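PDB 5BOI: germination protein YpeB from Bacillus megaterium QM B1551, which is involved in the germination of Bacillus spores, this chain being its C-terminal, PepSY-containing part, probably with an inhibitory role. Local coordinates for residues I83-N86 / D87-K91; I190-N193 / D194-E198. One frame throughout, in Å; residues are numbered along the deposited sequence.

Contact 1 (I83-N86 / D87-K91); sequences ISLN and DAMNK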
loop_
_atom_site.group_PDB
_atom_site.type_symbol
_atom_site.label_atom_id
_atom_site.label_comp_id
_atom_site.label_asym_id
_atom_site.label_seq_id
_atom_site.Cartn_x
_atom_site.Cartn_y
_atom_site.Cartn_z
ATOM N N ILE A 83 10.154 9.609 16.119
ATOM C CA ILE A 83 10.196 10.288 14.825
ATOM C C ILE A 83 8.818 10.787 14.425
ATOM O O ILE A 83 7.803 10.262 14.878
ATOM C CB ILE A 83 10.736 9.376 13.712
ATOM C CG1 ILE A 83 9.755 8.236 13.443
ATOM C CG2 ILE A 83 12.129 8.878 14.058
ATOM C CD1 ILE A 83 10.063 7.442 12.193
ATOM N N SER A 84 8.787 11.817 13.583
ATOM C CA SER A 84 7.505 12.344 13.112
ATOM C C SER A 84 6.815 11.385 12.145
ATOM O O SER A 84 7.465 10.501 11.566
ATOM C CB SER A 84 7.698 13.703 12.432
ATOM O OG SER A 84 8.515 13.574 11.286
ATOM N N LEU A 85 5.510 11.588 11.952
ATOM C CA LEU A 85 4.765 10.845 10.951
ATOM C C LEU A 85 5.365 11.124 9.585
ATOM O O LEU A 85 5.470 10.235 8.746
ATOM C CB LEU A 85 3.275 11.221 10.968
ATOM C CG LEU A 85 2.413 10.317 10.087
ATOM C CD1 LEU A 85 2.535 8.863 10.513
ATOM C CD2 LEU A 85 0.941 10.745 10.124
ATOM N N ASN A 86 5.766 12.370 9.368
ATOM C CA ASN A 86 6.370 12.750 8.100
ATOM C C ASN A 86 7.677 11.998 7.844
ATOM O O ASN A 86 7.918 11.533 6.737
ATOM C CB ASN A 86 6.616 14.250 8.058
ATOM C CG ASN A 86 6.969 14.734 6.672
ATOM O OD1 ASN A 86 6.330 14.353 5.685
ATOM N ND2 ASN A 86 8.012 15.556 6.583
ATOM N N ASP A 87 8.509 11.865 8.876
ATOM C CA ASP A 87 9.732 11.075 8.761
ATOM C C ASP A 87 9.430 9.609 8.471
ATOM O O ASP A 87 10.131 8.964 7.676
ATOM C CB ASP A 87 10.582 11.183 10.041
ATOM C CG ASP A 87 11.261 12.535 10.175
ATOM O OD1 ASP A 87 11.463 13.213 9.148
ATOM O OD2 ASP A 87 11.630 12.910 11.300
ATOM N N ALA A 88 8.375 9.093 9.091
ATOM C CA ALA A 88 8.002 7.696 8.885
ATOM C C ALA A 88 7.567 7.516 7.429
ATOM O O ALA A 88 7.895 6.512 6.809
ATOM C CB ALA A 88 6.900 7.278 9.837
ATOM N N MET A 89 6.832 8.504 6.914
ATOM C CA MET A 89 6.349 8.515 5.526
ATOM C C MET A 89 7.521 8.335 4.567
ATOM O O MET A 89 7.463 7.537 3.629
ATOM C CB MET A 89 5.633 9.833 5.204
ATOM C CG MET A 89 4.356 10.097 5.984
ATOM S SD MET A 89 3.542 11.657 5.558
ATOM C CE MET A 89 2.251 11.759 6.764
ATOM N N ASN A 90 8.583 9.091 4.822
ATOM C CA ASN A 90 9.773 9.063 3.970
ATOM C C ASN A 90 10.490 7.727 4.002
ATOM O O ASN A 90 10.941 7.228 2.960
ATOM C CB ASN A 90 10.741 10.178 4.370
ATOM C CG ASN A 90 10.210 11.547 4.014
ATOM O OD1 ASN A 90 9.344 11.676 3.146
ATOM N ND2 ASN A 90 10.725 12.577 4.680
ATOM N N LYS A 91 10.598 7.166 5.203
ATOM C CA LYS A 91 11.213 5.863 5.409
ATOM C C LYS A 91 10.438 4.741 4.721
ATOM O O LYS A 91 11.039 3.821 4.143
ATOM C CB LYS A 91 11.331 5.585 6.899
ATOM C CG LYS A 91 12.336 6.513 7.597
ATOM C CD LYS A 91 12.666 6.022 8.993
ATOM C CE LYS A 91 13.872 6.767 9.569
ATOM N NZ LYS A 91 13.656 8.234 9.702
HETATM O O HOH W 1 10.151 15.991 9.606
HETATM O O HOH W 2 9.984 15.502 4.154
#

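Contact 2 (I190-N193 / D194-E198); sequences IITN and DLNEE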
loop_
_atom_site.group_PDB
_atom_site.type_symbol
_atom_site.label_atom_id
_atom_site.label_comp_id
_atom_site.label_asym_id
_atom_site.label_seq_id
_atom_site.Cartn_x
_atom_site.Cartn_y
_atom_site.Cartn_z
ATOM N N ILE A 190 -8.019 5.546 -11.330
ATOM C CA ILE A 190 -8.987 4.464 -11.429
ATOM C C ILE A 190 -9.373 4.038 -10.015
ATOM O O ILE A 190 -8.505 3.758 -9.194
ATOM C CB ILE A 190 -8.432 3.254 -12.182
ATOM C CG1 ILE A 190 -8.271 3.587 -13.668
ATOM C CG2 ILE A 190 -9.340 2.040 -11.988
ATOM C CD1 ILE A 190 -7.647 2.478 -14.460
ATOM N N ILE A 191 -10.672 4.022 -9.730
ATOM C CA ILE A 191 -11.154 3.487 -8.467
ATOM C C ILE A 191 -12.323 2.581 -8.798
ATOM O O ILE A 191 -12.784 2.527 -9.958
ATOM C CB ILE A 191 -11.632 4.586 -7.479
ATOM C CG1 ILE A 191 -12.846 5.331 -8.054
ATOM C CG2 ILE A 191 -10.499 5.536 -7.094
ATOM C CD1 ILE A 191 -13.528 6.277 -7.068
ATOM N N THR A 192 -12.830 1.881 -7.787
ATOM C CA THR A 192 -14.144 1.266 -7.949
ATOM C C THR A 192 -15.222 2.291 -7.637
ATOM O O THR A 192 -14.997 3.229 -6.875
ATOM C CB THR A 192 -14.322 0.055 -7.049
ATOM O OG1 THR A 192 -14.146 0.461 -5.687
ATOM C CG2 THR A 192 -13.284 -1.024 -7.409
ATOM N N ASN A 193 -16.391 2.136 -8.253
ATOM C CA ASN A 193 -17.554 2.906 -7.834
ATOM C C ASN A 193 -18.149 2.178 -6.642
ATOM O O ASN A 193 -17.566 1.205 -6.172
ATOM C CB ASN A 193 -18.562 3.046 -8.976
ATOM C CG ASN A 193 -18.957 1.708 -9.573
ATOM O OD1 ASN A 193 -18.767 0.645 -8.960
ATOM N ND2 ASN A 193 -19.465 1.746 -10.802
ATOM N N ASP A 194 -19.317 2.600 -6.168
ATOM C CA ASP A 194 -19.878 1.973 -4.976
ATOM C C ASP A 194 -20.211 0.493 -5.194
ATOM O O ASP A 194 -20.450 -0.240 -4.238
ATOM C CB ASP A 194 -21.126 2.721 -4.507
ATOM C CG ASP A 194 -21.401 2.511 -3.027
ATOM O OD1 ASP A 194 -20.429 2.263 -2.287
ATOM O OD2 ASP A 194 -22.577 2.584 -2.605
ATOM N N LEU A 195 -20.197 0.052 -6.449
ATOM C CA LEU A 195 -20.597 -1.312 -6.776
ATOM C C LEU A 195 -19.450 -2.191 -7.299
ATOM O O LEU A 195 -19.687 -3.155 -8.032
ATOM C CB LEU A 195 -21.731 -1.276 -7.800
ATOM C CG LEU A 195 -23.113 -0.878 -7.271
ATOM C CD1 LEU A 195 -24.188 -1.546 -8.081
ATOM C CD2 LEU A 195 -23.283 -1.198 -5.789
ATOM N N ASN A 196 -18.220 -1.847 -6.918
ATOM C CA ASN A 196 -17.035 -2.667 -7.193
ATOM C C ASN A 196 -16.683 -2.851 -8.683
ATOM O O ASN A 196 -16.176 -3.901 -9.094
ATOM C CB ASN A 196 -17.198 -4.043 -6.536
ATOM C CG ASN A 196 -15.893 -4.809 -6.455
ATOM O OD1 ASN A 196 -15.727 -5.846 -7.096
ATOM N ND2 ASN A 196 -14.955 -4.291 -5.679
ATOM N N GLU A 197 -16.935 -1.831 -9.494
ATOM C CA GLU A 197 -16.453 -1.855 -10.872
ATOM C C GLU A 197 -15.506 -0.684 -11.129
ATOM O O GLU A 197 -15.733 0.425 -10.653
ATOM C CB GLU A 197 -17.624 -1.824 -11.854
ATOM C CG GLU A 197 -18.504 -3.070 -11.833
ATOM C CD GLU A 197 -19.655 -2.996 -12.825
ATOM O OE1 GLU A 197 -20.466 -2.056 -12.723
ATOM O OE2 GLU A 197 -19.755 -3.881 -13.700
ATOM N N GLU A 198 -14.450 -0.929 -11.893
ATOM C CA GLU A 198 -13.430 0.096 -12.141
ATOM C C GLU A 198 -13.934 1.228 -13.041
ATOM O O GLU A 198 -14.502 1.005 -14.110
ATOM C CB GLU A 198 -12.170 -0.545 -12.724
ATOM C CG GLU A 198 -11.483 -1.453 -11.695
ATOM C CD GLU A 198 -10.080 -1.881 -12.076
ATOM O OE1 GLU A 198 -9.630 -1.578 -13.201
ATOM O OE2 GLU A 198 -9.430 -2.541 -11.235
#

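Contact 1 (I83-N86 / D87-K91)
I83 meets D87, A88 and K91 in turn along its length: CB faces CB of D87 at 4.1 Å, and CG1, placed between the backbone N and the carbonyl carbon (chi1 67°), starts an extended chain. At the tip, CD1 lies 3.9 Å from CB of A88 and reaches CD of K91 at 4.4 Å, an apolar line over the start of helix 85-98; L141 adjoins both I83 and A88.

S84 supplies the polar half. Its OG accepts from the backbone N of D87 at 3.0 Å with an N-H...O angle of 158°, while its O receives N of A88 at 3.0 Å. D87 returns no bond to the serine amide, since OD2 stays 3.8 Å from N of S84. With an alanine at S84, the amide of D87 would probably lose its capping acceptor and the helix start would be less firmly fixed. Further round, one water accepts from both ND2 atoms of N86 and N90, joining the two amides on the exposed side, whereas L85 and A88 turn to F118 of strand 115-123.

The I83-A88 contact, from the residue before the N-cap to the fourth after it, is a hydrophobic staple beside the serine N-cap of S84.

Contact 2 (I190-N193 / D194-E198)
N193 and E197 close a beta hairpin between strands 182-192 and 198-208, through a type I turn with a G1 beta bulge. The evidence is the bonding pattern: N of N196 donates to O of N193 at 3.2 Å, N of N193 donates to O of E197 at 3.0 Å, and N196, the bulge residue, has left-handed backbone angles (phi 64°, psi 34°).

Inside the loop the side chain of N193 takes over more of the bonding. Its OD1 accepts from N of L195 at 2.9 Å, an Asx turn, and from N of E197 at 3.1 Å. The two donors lie well out of the amide plane, one on either face, which leaves this one oxygen gripped from both sides. With chi1 at 54°, CG of N193 sits over its own backbone, turned toward the loop, which puts OD1 near the amides of L195 and E197. Beyond it the side chains of N193 and E197 run side by side.

Where strand 182-192 ends and strand 198-208 begins, T192 and E198 form an antiparallel non-hydrogen-bonded pair. Two CA-H...O contacts support it, from CA of T192 to O of E197 at 3.2 Å and from CA of E198 to O of I191 at 3.3 Å.

Outside the hairpin, I191 packs on E225 and K226 of strand 224-230, and R161 holds E198 by a salt bridge to OE2. Crossing the E198 side chain obliquely, CG2 of I190 lies against it from CB of E198, at 3.9 Å, to OE1 of E198, at 3.8 Å.

Contacts 1 and 2 are both local and lie on opposite sides of the chain's centre, with centres 31 Å apart and no touch between them. They share no secondary-structure element: contact 1 starts helix 85-98 in the YpeB PepSY1-2 part, and contact 2 joins strands 182-192 and 198-208 in the later PepSY part. Contact 1 is a surface contact with one buried residue; contact 2 is partly buried, with two buried isoleucines but an exposed loop. In each, a polar side chain receives backbone N-H groups, but the serine hydroxyl takes one at a helix start, whereas the asparagine oxygen takes two in the hairpin loop. An apolar contact spans the cap in contact 1; contact 2 contains a glutamate paired with an arginine outside it.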